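Local coordinates for protein-S-isoprenylcysteine O-methyltransferase (PDB 5V7P) that catalyses the S-adenosylmethionine-dependent methyl esterification of isoprenylated C-terminal cysteines of proteins, as an integral membrane enzyme of the endoplasmic reticulum, at residues 133-145 and 223-235. Sequence-based numbering, arbitrary orientation.
With MPG ([(Z)-octadec-9-enyl] (2R)-2,3-bis(oxidanyl)propanoate), chain B; D10 (decane), chain J; UND (undecane), chain K; D10 (decane), chain I.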
ATOM      1  N   ILE A 133      -8.513   9.227  -6.015  1.00 27.88           N
ATOM      2  CA  ILE A 133      -8.643  10.592  -6.518  1.00 28.69           C
ATOM      3  C   ILE A 133      -7.266  11.174  -6.807  1.00 24.00           C
ATOM      4  O   ILE A 133      -7.036  11.779  -7.861  1.00 26.95           O
ATOM      5  CB  ILE A 133      -9.430  11.460  -5.518  1.00 40.07           C
ATOM      6  CG1 ILE A 133     -10.911  11.069  -5.543  1.00 39.51           C
ATOM      7  CG2 ILE A 133      -9.260  12.955  -5.830  1.00 43.05           C
ATOM      8  CD1 ILE A 133     -11.766  11.768  -4.502  1.00 55.75           C
ATOM      9  N   ALA A 134      -6.330  11.002  -5.872  1.00 20.89           N
ATOM     10  CA  ALA A 134      -4.976  11.499  -6.084  1.00 23.65           C
ATOM     11  C   ALA A 134      -4.367  10.911  -7.349  1.00 17.58           C
ATOM     12  O   ALA A 134      -3.716  11.624  -8.122  1.00 25.28           O
ATOM     13  CB  ALA A 134      -4.102  11.176  -4.871  1.00 18.88           C
ATOM     14  N   ALA A 135      -4.575   9.613  -7.580  1.00 20.69           N
ATOM     15  CA  ALA A 135      -4.026   8.973  -8.770  1.00 19.20           C
ATOM     16  C   ALA A 135      -4.680   9.515 -10.034  1.00 21.15           C
ATOM     17  O   ALA A 135      -3.991   9.872 -10.997  1.00 16.55           O
ATOM     18  CB  ALA A 135      -4.206   7.458  -8.678  1.00 24.14           C
ATOM     19  N   VAL A 136      -6.014   9.580 -10.051  1.00 23.87           N
ATOM     20  CA  VAL A 136      -6.718  10.115 -11.215  1.00 28.20           C
ATOM     21  C   VAL A 136      -6.355  11.579 -11.425  1.00 25.96           C
ATOM     22  O   VAL A 136      -6.193  12.037 -12.563  1.00 29.33           O
ATOM     23  CB  VAL A 136      -8.239   9.931 -11.053  1.00 21.27           C
ATOM     24  CG1 VAL A 136      -8.997  10.610 -12.191  1.00 29.38           C
ATOM     25  CG2 VAL A 136      -8.592   8.454 -10.998  1.00 27.90           C
ATOM     26  N   SER A 137      -6.219  12.338 -10.335  1.00 19.00           N
ATOM     27  CA  SER A 137      -5.917  13.758 -10.466  1.00 27.69           C
ATOM     28  C   SER A 137      -4.563  13.980 -11.125  1.00 28.50           C
ATOM     29  O   SER A 137      -4.343  15.023 -11.753  1.00 31.23           O
ATOM     30  CB  SER A 137      -5.962  14.436  -9.097  1.00 27.02           C
ATOM     31  OG  SER A 137      -4.806  14.135  -8.338  1.00 44.10           O
ATOM     32  N   SER A 138      -3.640  13.024 -10.993  1.00 22.30           N
ATOM     33  CA  SER A 138      -2.367  13.135 -11.695  1.00 24.63           C
ATOM     34  C   SER A 138      -2.516  12.800 -13.172  1.00 26.02           C
ATOM     35  O   SER A 138      -1.733  13.285 -13.996  1.00 20.59           O
ATOM     36  CB  SER A 138      -1.316  12.227 -11.050  1.00 20.23           C
ATOM     37  OG  SER A 138      -1.473  10.875 -11.446  1.00 27.29           O
ATOM     38  N   TRP A 139      -3.511  11.985 -13.526  1.00 26.33           N
ATOM     39  CA  TRP A 139      -3.787  11.728 -14.934  1.00 28.49           C
ATOM     40  C   TRP A 139      -4.403  12.950 -15.601  1.00 24.67           C
ATOM     41  O   TRP A 139      -4.038  13.298 -16.729  1.00 21.55           O
ATOM     42  CB  TRP A 139      -4.719  10.526 -15.085  1.00 20.49           C
ATOM     43  CG  TRP A 139      -4.228   9.271 -14.444  1.00 22.78           C
ATOM     44  CD1 TRP A 139      -2.963   9.010 -14.001  1.00 30.06           C
ATOM     45  CD2 TRP A 139      -5.001   8.098 -14.166  1.00 30.13           C
ATOM     46  NE1 TRP A 139      -2.903   7.745 -13.466  1.00 25.69           N
ATOM     47  CE2 TRP A 139      -4.141   7.166 -13.554  1.00 28.24           C
ATOM     48  CE3 TRP A 139      -6.337   7.748 -14.375  1.00 29.44           C
ATOM     49  CZ2 TRP A 139      -4.574   5.905 -13.151  1.00 30.37           C
ATOM     50  CZ3 TRP A 139      -6.767   6.496 -13.975  1.00 36.58           C
ATOM     51  CH2 TRP A 139      -5.887   5.590 -13.369  1.00 25.35           C
ATOM     52  N   VAL A 140      -5.345  13.612 -14.923  1.00 26.39           N
ATOM     53  CA  VAL A 140      -6.011  14.756 -15.531  1.00 34.78           C
ATOM     54  C   VAL A 140      -5.046  15.930 -15.646  1.00 30.16           C
ATOM     55  O   VAL A 140      -5.049  16.655 -16.647  1.00 25.46           O
ATOM     56  CB  VAL A 140      -7.282  15.134 -14.743  1.00 24.39           C
ATOM     57  CG1 VAL A 140      -8.177  13.914 -14.554  1.00 25.55           C
ATOM     58  CG2 VAL A 140      -6.936  15.760 -13.403  1.00 48.22           C
ATOM     59  N   GLU A 141      -4.198  16.131 -14.634  1.00 29.01           N
ATOM     60  CA  GLU A 141      -3.200  17.191 -14.725  1.00 28.55           C
ATOM     61  C   GLU A 141      -2.315  16.987 -15.945  1.00 27.22           C
ATOM     62  O   GLU A 141      -2.096  17.917 -16.730  1.00 25.64           O
ATOM     63  CB  GLU A 141      -2.345  17.248 -13.458  1.00 26.20           C
ATOM     64  CG  GLU A 141      -1.277  18.341 -13.527  1.00 28.55           C
ATOM     65  CD  GLU A 141      -0.356  18.378 -12.329  1.00 30.55           C
ATOM     66  OE1 GLU A 141      -0.606  17.645 -11.352  1.00 38.27           O
ATOM     67  OE2 GLU A 141       0.628  19.143 -12.372  1.00 29.00           O
ATOM     68  N   PHE A 142      -1.794  15.772 -16.120  1.00 26.17           N
ATOM     69  CA  PHE A 142      -0.919  15.502 -17.253  1.00 29.83           C
ATOM     70  C   PHE A 142      -1.598  15.866 -18.566  1.00 22.98           C
ATOM     71  O   PHE A 142      -1.057  16.642 -19.363  1.00 19.27           O
ATOM     72  CB  PHE A 142      -0.497  14.031 -17.258  1.00 21.23           C
ATOM     73  CG  PHE A 142       0.377  13.659 -18.426  1.00 25.32           C
ATOM     74  CD1 PHE A 142       1.752  13.811 -18.354  1.00 19.19           C
ATOM     75  CD2 PHE A 142      -0.178  13.168 -19.597  1.00 18.08           C
ATOM     76  CE1 PHE A 142       2.558  13.478 -19.428  1.00 23.67           C
ATOM     77  CE2 PHE A 142       0.623  12.833 -20.672  1.00 23.96           C
ATOM     78  CZ  PHE A 142       1.993  12.988 -20.588  1.00 20.95           C
ATOM     79  N   PHE A 143      -2.798  15.334 -18.800  1.00 27.32           N
ATOM     80  CA  PHE A 143      -3.441  15.498 -20.098  1.00 32.78           C
ATOM     81  C   PHE A 143      -3.998  16.903 -20.300  1.00 24.44           C
ATOM     82  O   PHE A 143      -4.027  17.390 -21.434  1.00 35.68           O
ATOM     83  CB  PHE A 143      -4.541  14.452 -20.272  1.00 26.65           C
ATOM     84  CG  PHE A 143      -4.010  13.071 -20.514  1.00 25.41           C
ATOM     85  CD1 PHE A 143      -3.465  12.734 -21.741  1.00 27.78           C
ATOM     86  CD2 PHE A 143      -4.031  12.117 -19.511  1.00 30.74           C
ATOM     87  CE1 PHE A 143      -2.962  11.470 -21.967  1.00 37.57           C
ATOM     88  CE2 PHE A 143      -3.530  10.852 -19.730  1.00 28.90           C
ATOM     89  CZ  PHE A 143      -2.992  10.527 -20.961  1.00 28.54           C
ATOM     90  N   ILE A 144      -4.439  17.568 -19.232  1.00 22.61           N
ATOM     91  CA  ILE A 144      -4.793  18.980 -19.347  1.00 29.77           C
ATOM     92  C   ILE A 144      -3.545  19.808 -19.626  1.00 30.11           C
ATOM     93  O   ILE A 144      -3.542  20.685 -20.497  1.00 28.61           O
ATOM     94  CB  ILE A 144      -5.524  19.461 -18.078  1.00 29.41           C
ATOM     95  CG1 ILE A 144      -6.917  18.828 -18.009  1.00 24.55           C
ATOM     96  CG2 ILE A 144      -5.630  20.992 -18.054  1.00 30.83           C
ATOM     97  CD1 ILE A 144      -7.727  19.202 -16.771  1.00 26.81           C
ATOM     98  N   GLU A 145      -2.461  19.534 -18.896  1.00 28.89           N
ATOM     99  CA  GLU A 145      -1.221  20.275 -19.103  1.00 26.22           C
ATOM    100  C   GLU A 145      -0.591  19.938 -20.448  1.00 29.38           C
ATOM    101  O   GLU A 145       0.010  20.806 -21.091  1.00 29.59           O
ATOM    102  CB  GLU A 145      -0.237  19.988 -17.971  1.00 22.33           C
ATOM    103  CG  GLU A 145      -0.578  20.684 -16.665  1.00 26.68           C
ATOM    104  CD  GLU A 145       0.348  20.284 -15.537  1.00 24.88           C
ATOM    105  OE1 GLU A 145       1.118  19.318 -15.713  1.00 28.77           O
ATOM    106  OE2 GLU A 145       0.305  20.935 -14.472  1.00 32.04           O
ATOM    107  N   GLN A 223       5.603  11.194 -10.271  1.00 17.60           N
ATOM    108  CA  GLN A 223       5.151  12.508 -10.709  1.00 19.79           C
ATOM    109  C   GLN A 223       6.256  13.321 -11.362  1.00 22.12           C
ATOM    110  O   GLN A 223       5.958  14.238 -12.135  1.00 17.00           O
ATOM    111  CB  GLN A 223       4.560  13.273  -9.522  1.00 24.63           C
ATOM    112  CG  GLN A 223       3.376  12.564  -8.890  1.00 19.72           C
ATOM    113  CD  GLN A 223       2.341  12.157  -9.920  1.00 26.77           C
ATOM    114  OE1 GLN A 223       1.775  13.002 -10.611  1.00 29.36           O
ATOM    115  NE2 GLN A 223       2.109  10.855 -10.048  1.00 20.93           N
ATOM    116  N   ILE A 224       7.520  13.010 -11.075  1.00 17.33           N
ATOM    117  CA  ILE A 224       8.605  13.600 -11.850  1.00 14.25           C
ATOM    118  C   ILE A 224       8.607  13.027 -13.260  1.00 16.79           C
ATOM    119  O   ILE A 224       8.855  13.743 -14.238  1.00 19.10           O
ATOM    120  CB  ILE A 224       9.956  13.383 -11.142  1.00 22.50           C
ATOM    121  CG1 ILE A 224       9.925  14.036  -9.754  1.00 24.64           C
ATOM    122  CG2 ILE A 224      11.097  13.948 -11.993  1.00 23.44           C
ATOM    123  CD1 ILE A 224      11.210  13.902  -8.956  1.00 22.01           C
ATOM    124  N   ILE A 225       8.324  11.729 -13.391  1.00 17.88           N
ATOM    125  CA  ILE A 225       8.157  11.141 -14.717  1.00 16.45           C
ATOM    126  C   ILE A 225       7.145  11.952 -15.510  1.00 20.52           C
ATOM    127  O   ILE A 225       7.415  12.400 -16.629  1.00 22.70           O
ATOM    128  CB  ILE A 225       7.731   9.664 -14.607  1.00 15.87           C
ATOM    129  CG1 ILE A 225       8.801   8.859 -13.866  1.00 25.61           C
ATOM    130  CG2 ILE A 225       7.473   9.070 -15.996  1.00 16.98           C
ATOM    131  CD1 ILE A 225       8.428   7.410 -13.607  1.00 24.39           C
ATOM    132  N   LEU A 226       5.970  12.177 -14.919  1.00 21.44           N
ATOM    133  CA  LEU A 226       4.881  12.894 -15.570  1.00 25.02           C
ATOM    134  C   LEU A 226       5.150  14.386 -15.723  1.00 23.77           C
ATOM    135  O   LEU A 226       4.403  15.057 -16.444  1.00 19.31           O
ATOM    136  CB  LEU A 226       3.587  12.684 -14.770  1.00 23.16           C
ATOM    137  CG  LEU A 226       2.497  11.732 -15.275  1.00 27.29           C
ATOM    138  CD1 LEU A 226       3.017  10.643 -16.200  1.00 20.75           C
ATOM    139  CD2 LEU A 226       1.791  11.099 -14.086  1.00 22.01           C
ATOM    140  N   ILE A 227       6.182  14.917 -15.073  1.00 23.77           N
ATOM    141  CA  ILE A 227       6.434  16.354 -15.063  1.00 17.43           C
ATOM    142  C   ILE A 227       5.136  17.067 -14.695  1.00 22.68           C
ATOM    143  O   ILE A 227       4.654  17.931 -15.435  1.00 22.21           O
ATOM    144  CB  ILE A 227       6.990  16.841 -16.416  1.00 22.41           C
ATOM    145  CG1 ILE A 227       8.147  15.936 -16.863  1.00 21.29           C
ATOM    146  CG2 ILE A 227       7.453  18.296 -16.305  1.00 21.16           C
ATOM    147  CD1 ILE A 227       8.854  16.374 -18.136  1.00 30.25           C
ATOM    148  N   ASN A 228       4.556  16.691 -13.552  1.00 21.69           N
ATOM    149  CA  ASN A 228       3.349  17.317 -13.035  1.00 22.13           C
ATOM    150  C   ASN A 228       3.736  18.294 -11.931  1.00 21.79           C
ATOM    151  O   ASN A 228       3.993  17.866 -10.795  1.00 17.90           O
ATOM    152  CB  ASN A 228       2.378  16.259 -12.500  1.00 27.13           C
ATOM    153  CG  ASN A 228       1.572  15.590 -13.599  1.00 23.21           C
ATOM    154  OD1 ASN A 228       1.404  16.138 -14.686  1.00 21.84           O
ATOM    155  ND2 ASN A 228       1.058  14.400 -13.312  1.00 28.02           N
ATOM    156  N   PRO A 229       3.788  19.605 -12.194  1.00 21.31           N
ATOM    157  CA  PRO A 229       4.234  20.541 -11.149  1.00 23.63           C
ATOM    158  C   PRO A 229       3.290  20.645  -9.963  1.00 26.01           C
ATOM    159  O   PRO A 229       3.720  21.089  -8.891  1.00 23.31           O
ATOM    160  CB  PRO A 229       4.343  21.879 -11.894  1.00 24.10           C
ATOM    161  CG  PRO A 229       3.449  21.735 -13.073  1.00 31.30           C
ATOM    162  CD  PRO A 229       3.506  20.292 -13.466  1.00 20.01           C
ATOM    163  N   LEU A 230       2.024  20.258 -10.107  1.00 22.36           N
ATOM    164  CA  LEU A 230       1.101  20.309  -8.979  1.00 26.13           C
ATOM    165  C   LEU A 230       1.155  19.043  -8.131  1.00 29.50           C
ATOM    166  O   LEU A 230       1.085  19.120  -6.900  1.00 27.55           O
ATOM    167  CB  LEU A 230      -0.331  20.536  -9.474  1.00 36.18           C
ATOM    168  CG  LEU A 230      -0.586  21.809 -10.287  1.00 34.50           C
ATOM    169  CD1 LEU A 230      -2.043  21.867 -10.724  1.00 33.85           C
ATOM    170  CD2 LEU A 230      -0.216  23.058  -9.495  1.00 32.04           C
ATOM    171  N   CYS A 231       1.288  17.878  -8.763  1.00 22.78           N
ATOM    172  CA  CYS A 231       1.234  16.621  -8.024  1.00 22.51           C
ATOM    173  C   CYS A 231       2.534  16.319  -7.291  1.00 27.74           C
ATOM    174  O   CYS A 231       2.509  15.621  -6.272  1.00 30.33           O
ATOM    175  CB  CYS A 231       0.896  15.468  -8.968  1.00 18.93           C
ATOM    176  SG  CYS A 231      -0.878  15.254  -9.269  1.00 28.42           S
ATOM    177  N   ILE A 232       3.665  16.821  -7.781  1.00 26.66           N
ATOM    178  CA  ILE A 232       4.959  16.515  -7.177  1.00 23.12           C
ATOM    179  C   ILE A 232       4.944  16.962  -5.720  1.00 18.92           C
ATOM    180  O   ILE A 232       5.185  16.133  -4.829  1.00 24.96           O
ATOM    181  CB  ILE A 232       6.117  17.153  -7.966  1.00 19.98           C
ATOM    182  CG1 ILE A 232       6.398  16.339  -9.230  1.00 23.44           C
ATOM    183  CG2 ILE A 232       7.386  17.249  -7.106  1.00 21.31           C
ATOM    184  CD1 ILE A 232       7.362  17.009 -10.205  1.00 29.32           C
ATOM    185  N   PRO A 233       4.661  18.231  -5.411  1.00 26.54           N
ATOM    186  CA  PRO A 233       4.624  18.616  -3.992  1.00 22.59           C
ATOM    187  C   PRO A 233       3.497  17.949  -3.226  1.00 24.05           C
ATOM    188  O   PRO A 233       3.686  17.555  -2.069  1.00 23.73           O
ATOM    189  CB  PRO A 233       4.454  20.142  -4.042  1.00 20.49           C
ATOM    190  CG  PRO A 233       4.771  20.533  -5.445  1.00 25.32           C
ATOM    191  CD  PRO A 233       4.359  19.379  -6.281  1.00 28.31           C
ATOM    192  N   ALA A 234       2.319  17.821  -3.839  1.00 18.05           N
ATOM    193  CA  ALA A 234       1.194  17.177  -3.167  1.00 19.39           C
ATOM    194  C   ALA A 234       1.527  15.734  -2.812  1.00 22.80           C
ATOM    195  O   ALA A 234       1.279  15.285  -1.687  1.00 25.55           O
ATOM    196  CB  ALA A 234      -0.048  17.244  -4.055  1.00 24.88           C
ATOM    197  N   TYR A 235       2.094  14.988  -3.765  1.00 22.55           N
ATOM    198  CA  TYR A 235       2.499  13.613  -3.491  1.00 20.51           C
ATOM    199  C   TYR A 235       3.567  13.558  -2.404  1.00 26.70           C
ATOM    200  O   TYR A 235       3.529  12.684  -1.530  1.00 25.93           O
ATOM    201  CB  TYR A 235       3.011  12.953  -4.772  1.00 23.92           C
ATOM    202  CG  TYR A 235       1.927  12.341  -5.631  1.00 26.52           C
ATOM    203  CD1 TYR A 235       0.744  13.023  -5.891  1.00 24.48           C
ATOM    204  CD2 TYR A 235       2.092  11.083  -6.192  1.00 26.59           C
ATOM    205  CE1 TYR A 235      -0.247  12.460  -6.676  1.00 20.56           C
ATOM    206  CE2 TYR A 235       1.111  10.514  -6.978  1.00 21.08           C
ATOM    207  CZ  TYR A 235      -0.056  11.206  -7.218  1.00 27.20           C
ATOM    208  OH  TYR A 235      -1.035  10.637  -8.001  1.00 20.62           O
TER
HETATM  209  C2  MPG B 325      -0.852   9.218  -4.362  1.00 59.11           C
HETATM  210  C3  MPG B 325       0.534   9.514  -3.802  1.00 64.24           C
HETATM  211  C4  MPG B 325       0.832   8.658  -2.575  1.00 56.78           C
HETATM  212  C5  MPG B 325       2.298   8.785  -2.230  1.00 56.75           C
HETATM  213  C6  MPG B 325       2.562   8.063  -0.919  1.00 59.90           C
HETATM  214  C7  MPG B 325       2.333   6.557  -1.017  1.00 61.23           C
HETATM  215  C8  MPG B 325       1.730   6.115   0.305  1.00 62.85           C
HETATM  216  C9  MPG B 325       1.862   4.599   0.427  1.00 57.83           C
HETATM  217  C10 MPG B 325       0.838   3.778   0.416  1.00 62.80           C
HETATM  218  C11 MPG B 325      -0.614   4.241   0.283  1.00 60.80           C
HETATM  219  C12 MPG B 325      -1.423   3.158  -0.413  1.00 55.73           C
HETATM  220  C13 MPG B 325      -1.581   1.943   0.494  1.00 58.70           C
HETATM  221  C14 MPG B 325      -1.907   0.741  -0.379  1.00 64.76           C
HETATM  222  C15 MPG B 325      -2.321  -0.443   0.492  1.00 68.36           C
HETATM  223  C16 MPG B 325      -3.650  -1.018   0.007  1.00 63.50           C
HETATM  224  O1  MPG B 325      -0.527   7.747  -6.196  1.00 73.41           O
HETATM  225  C1  MPG B 325      -0.969   7.784  -4.878  1.00 58.69           C
HETATM  226  CXD MPG B 325       0.983   6.607  -7.843  1.00 51.44           C
HETATM  227  O2  MPG B 325       2.291   6.947  -8.202  1.00 59.22           O
HETATM  228  C21 MPG B 325       0.008   7.239  -8.848  1.00 64.55           C
HETATM  229  O3  MPG B 325       0.686   8.147  -9.670  1.00 52.90           O
HETATM  230  O4  MPG B 325       1.494   6.967  -5.573  1.00 70.63           O
HETATM  231  CX3 MPG B 325       0.694   7.115  -6.436  1.00 73.59           C
HETATM  232  C1  D10 J 308      -5.038   6.152 -18.195  1.00 42.94           C
HETATM  233  C2  D10 J 308      -5.056   4.880 -17.348  1.00 48.06           C
HETATM  234  C3  D10 J 308      -3.728   4.719 -16.610  1.00 32.56           C
HETATM  235  C4  D10 J 308      -3.793   3.461 -15.745  1.00 38.33           C
HETATM  236  C5  D10 J 308      -2.491   3.286 -14.969  1.00 32.30           C
HETATM  237  C6  D10 J 308      -2.632   2.087 -14.034  1.00 32.41           C
HETATM  238  C7  D10 J 308      -1.315   1.842 -13.302  1.00 38.14           C
HETATM  239  C8  D10 J 308      -1.557   0.914 -12.111  1.00 43.42           C
HETATM  240  C9  D10 J 308      -1.945  -0.475 -12.613  1.00 35.51           C
HETATM  241  C1  UND K 309      -4.498  15.780  -5.285  1.00 49.06           C
HETATM  242  C2  UND K 309      -4.534  17.277  -5.581  1.00 66.58           C
HETATM  243  C3  UND K 309      -3.506  17.611  -6.661  1.00 35.62           C
HETATM  244  C4  UND K 309      -3.952  18.821  -7.484  1.00 51.06           C
HETATM  245  C5  UND K 309      -3.895  18.495  -8.977  1.00 53.57           C
HETATM  246  C6  UND K 309      -4.854  19.395  -9.754  1.00 57.43           C
HETATM  247  C7  UND K 309      -5.254  18.691 -11.051  1.00 52.14           C
HETATM  248  C8  UND K 309      -6.254  19.551 -11.819  1.00 50.89           C
HETATM  249  C9  UND K 309      -5.529  20.737 -12.460  1.00 49.17           C
HETATM  250  C10 UND K 309      -5.592  20.639 -13.984  1.00 49.79           C
HETATM  251  C11 UND K 309      -4.411  21.393 -14.594  1.00 41.32           C
HETATM  252  C3  D10 I 307     -10.250   7.416 -15.917  1.00 42.74           C
HETATM  253  C4  D10 I 307     -10.167   8.922 -16.155  1.00 56.09           C
HETATM  254  C5  D10 I 307      -8.888   9.257 -16.922  1.00 40.79           C
HETATM  255  C6  D10 I 307      -8.817  10.764 -17.159  1.00 47.18           C
HETATM  256  C7  D10 I 307      -7.547  11.102 -17.937  1.00 44.12           C
HETATM  257  C8  D10 I 307      -7.583  12.568 -18.359  1.00 43.75           C
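Glu141 reaches across to the backbone of Leu230 and Cys231. Its CG lies anti to the backbone N (chi1 179°) and the chain stays extended, which carries the carboxylate to two backbone N-H groups. OE2 accepts a nearly straight bond from Leu230 N at 2.9 Å, on its syn side; Cys231 N adds a weak bond to OE1. The carboxylate also stacks on the Asn228 amide, the planes 23° apart. Asn228 ND2 bonds Gln223 OE1 at 3.1 Å, and more weakly Ser138 O. Glu145, which packs on Pro229 CD, forms a salt bridge with Lys153; the same lysine bonds Asn228 OD1. Segment 133-145, probably membrane-spanning, runs nearly antiparallel (165°) to helix 231-235, the second arm of a helical hairpin. The first arm ends in a Schellman motif, with Ile227 at positive phi. Tyr235 OH bonds Ala134 O at 2.9 Å, from above the carbonyl plane. Gln223 CG covers one ring face and C3 of the lipid MPG the other, within a pocket that also includes Ala134 and Ser138. A leucine in place of Tyr235 would probably leave Ala134 O without its cross-helix donor and the lipid without the ring face it lies on. Among apolar side chains, Phe142 CD1 meets Leu226 CG at 3.8 Å, crossing at about a right angle.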